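Citrinin polyketide synthase (PDB 5MPT) builds the keto-aldehyde precursor of the mycotoxin citrinin from malonyl-CoA units, the part described here being its C-methyltransferase domain. Local coordinates at residues Leu51-Ile56 with Glu97-Ile102. Sequence-based numbering, arbitrary orientation.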
loop_
_atom_site.group_PDB
_atom_site.type_symbol
_atom_site.label_atom_id
_atom_site.label_comp_id
_atom_site.label_asym_id
_atom_site.label_seq_id
_atom_site.Cartn_x
_atom_site.Cartn_y
_atom_site.Cartn_z
ATOM N N LEU A 51 12.103 14.717 -6.777
ATOM C CA LEU A 51 11.723 15.539 -5.638
ATOM C C LEU A 51 12.217 14.924 -4.330
ATOM O O LEU A 51 12.716 15.635 -3.453
ATOM C CB LEU A 51 10.207 15.722 -5.631
ATOM C CG LEU A 51 9.511 16.483 -4.505
ATOM C CD1 LEU A 51 10.027 17.933 -4.452
ATOM C CD2 LEU A 51 7.998 16.432 -4.699
ATOM N N CYS A 52 12.107 13.601 -4.178
ATOM C CA CYS A 52 12.641 12.970 -2.975
ATOM C C CYS A 52 14.138 13.228 -2.837
ATOM O O CYS A 52 14.643 13.571 -1.748
ATOM C CB CYS A 52 12.396 11.469 -2.988
ATOM S SG CYS A 52 10.676 10.907 -2.953
ATOM N N VAL A 53 14.870 13.004 -3.924
ATOM C CA VAL A 53 16.315 13.181 -3.892
ATOM C C VAL A 53 16.655 14.611 -3.518
ATOM O O VAL A 53 17.536 14.848 -2.697
ATOM C CB VAL A 53 16.926 12.774 -5.243
ATOM C CG1 VAL A 53 18.403 13.210 -5.325
ATOM C CG2 VAL A 53 16.765 11.257 -5.431
ATOM N N ALA A 54 15.955 15.586 -4.104
ATOM C CA ALA A 54 16.222 16.984 -3.770
ATOM C C ALA A 54 15.967 17.252 -2.298
ATOM O O ALA A 54 16.743 17.955 -1.639
ATOM C CB ALA A 54 15.362 17.908 -4.627
ATOM N N HIS A 55 14.892 16.690 -1.758
ATOM C CA HIS A 55 14.623 16.831 -0.332
ATOM C C HIS A 55 15.723 16.198 0.507
ATOM O O HIS A 55 16.106 16.729 1.554
ATOM C CB HIS A 55 13.299 16.180 0.020
ATOM C CG HIS A 55 12.091 16.998 -0.276
ATOM N ND1 HIS A 55 11.877 18.247 0.250
ATOM C CD2 HIS A 55 10.994 16.711 -1.017
ATOM C CE1 HIS A 55 10.702 18.700 -0.144
ATOM N NE2 HIS A 55 10.142 17.780 -0.914
ATOM N N ILE A 56 16.263 15.076 0.048
ATOM C CA ILE A 56 17.335 14.410 0.778
ATOM C C ILE A 56 18.586 15.272 0.776
ATOM O O ILE A 56 19.228 15.477 1.815
ATOM C CB ILE A 56 17.605 13.024 0.162
ATOM C CG1 ILE A 56 16.444 12.092 0.433
ATOM C CG2 ILE A 56 18.898 12.443 0.726
ATOM C CD1 ILE A 56 16.379 10.944 -0.508
ATOM N N GLU A 97 22.631 7.072 -4.334
ATOM C CA GLU A 97 23.524 6.393 -5.265
ATOM C C GLU A 97 22.826 6.136 -6.596
ATOM O O GLU A 97 23.408 6.376 -7.663
ATOM C CB GLU A 97 24.041 5.086 -4.663
ATOM C CG GLU A 97 25.141 4.432 -5.503
ATOM C CD GLU A 97 25.792 3.239 -4.829
ATOM O OE1 GLU A 97 25.050 2.342 -4.362
ATOM O OE2 GLU A 97 27.047 3.209 -4.767
ATOM N N GLU A 98 21.573 5.672 -6.563
ATOM C CA GLU A 98 20.860 5.451 -7.818
ATOM C C GLU A 98 20.733 6.738 -8.621
ATOM O O GLU A 98 20.727 6.694 -9.855
ATOM C CB GLU A 98 19.475 4.850 -7.554
ATOM C CG GLU A 98 19.500 3.392 -7.107
ATOM C CD GLU A 98 18.129 2.901 -6.650
ATOM O OE1 GLU A 98 18.067 1.901 -5.899
ATOM O OE2 GLU A 98 17.115 3.525 -7.033
ATOM N N ALA A 99 20.614 7.880 -7.946
ATOM C CA ALA A 99 20.563 9.179 -8.595
ATOM C C ALA A 99 21.937 9.641 -9.045
ATOM O O ALA A 99 22.051 10.724 -9.630
ATOM C CB ALA A 99 19.960 10.216 -7.646
ATOM N N ARG A 100 22.972 8.846 -8.763
ATOM C CA ARG A 100 24.336 9.090 -9.221
ATOM C C ARG A 100 24.940 10.346 -8.598
ATOM O O ARG A 100 25.831 10.964 -9.179
ATOM C CB ARG A 100 24.399 9.152 -10.749
ATOM C CG ARG A 100 23.911 7.865 -11.429
ATOM C CD ARG A 100 24.610 6.601 -10.903
ATOM N NE ARG A 100 26.075 6.668 -10.995
ATOM C CZ ARG A 100 26.924 6.596 -9.969
ATOM N NH1 ARG A 100 26.495 6.443 -8.719
ATOM N NH2 ARG A 100 28.232 6.667 -10.196
ATOM N N LEU A 101 24.487 10.718 -7.401
ATOM C CA LEU A 101 25.129 11.806 -6.680
ATOM C C LEU A 101 26.264 11.313 -5.808
ATOM O O LEU A 101 27.211 12.067 -5.551
ATOM C CB LEU A 101 24.117 12.548 -5.805
ATOM C CG LEU A 101 23.001 13.243 -6.577
ATOM C CD1 LEU A 101 21.987 13.798 -5.593
ATOM C CD2 LEU A 101 23.580 14.360 -7.466
ATOM N N ILE A 102 26.177 10.072 -5.327
ATOM C CA ILE A 102 27.236 9.479 -4.526
ATOM C C ILE A 102 27.591 8.121 -5.111
ATOM O O ILE A 102 26.812 7.506 -5.844
ATOM C CB ILE A 102 26.857 9.325 -3.034
ATOM C CG1 ILE A 102 25.645 8.377 -2.868
ATOM C CG2 ILE A 102 26.608 10.696 -2.414
ATOM C CD1 ILE A 102 25.293 8.075 -1.420
#
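Val53, in mid-helix, faces the place where another helix ends, and the backbones come nearest at the CA atoms of Val53 and Ala99, 7.5 Å apart. Residues 51-56 are a regular turn and a half of helix 40-62, whereas 97-102 leave helix 86-98 through a Schellman motif, Arg100 taking positive phi (66°) before the chain enters strand 102-105. A single valine on one side thus meets two apolar side chains flanking the turn on the other. With CG1 of Val53 anti to the backbone N (chi1 169°), both methyls are presented to the turn: CG1 meets CD1 of Leu101 tip to tip at 3.6 Å, and CG2 lies 4.0 Å from CB of Ala99. Behind this apolar patch the turn is tied by its own polar groups. Glu97 O accepts from Arg100 N at 2.7 Å and, from the opposite face of its carbonyl plane, from Arg100 NH1 at 3.3 Å, a nearly straight bond (168°) lying in the guanidinium plane. Arg100 NH2 also forms a salt bridge with Asp103. The contact packs a helix against a helix-to-strand turn within the helix-turn-helix family region of this methyltransferase, away from the S-adenosyl-L-homocysteine pocket.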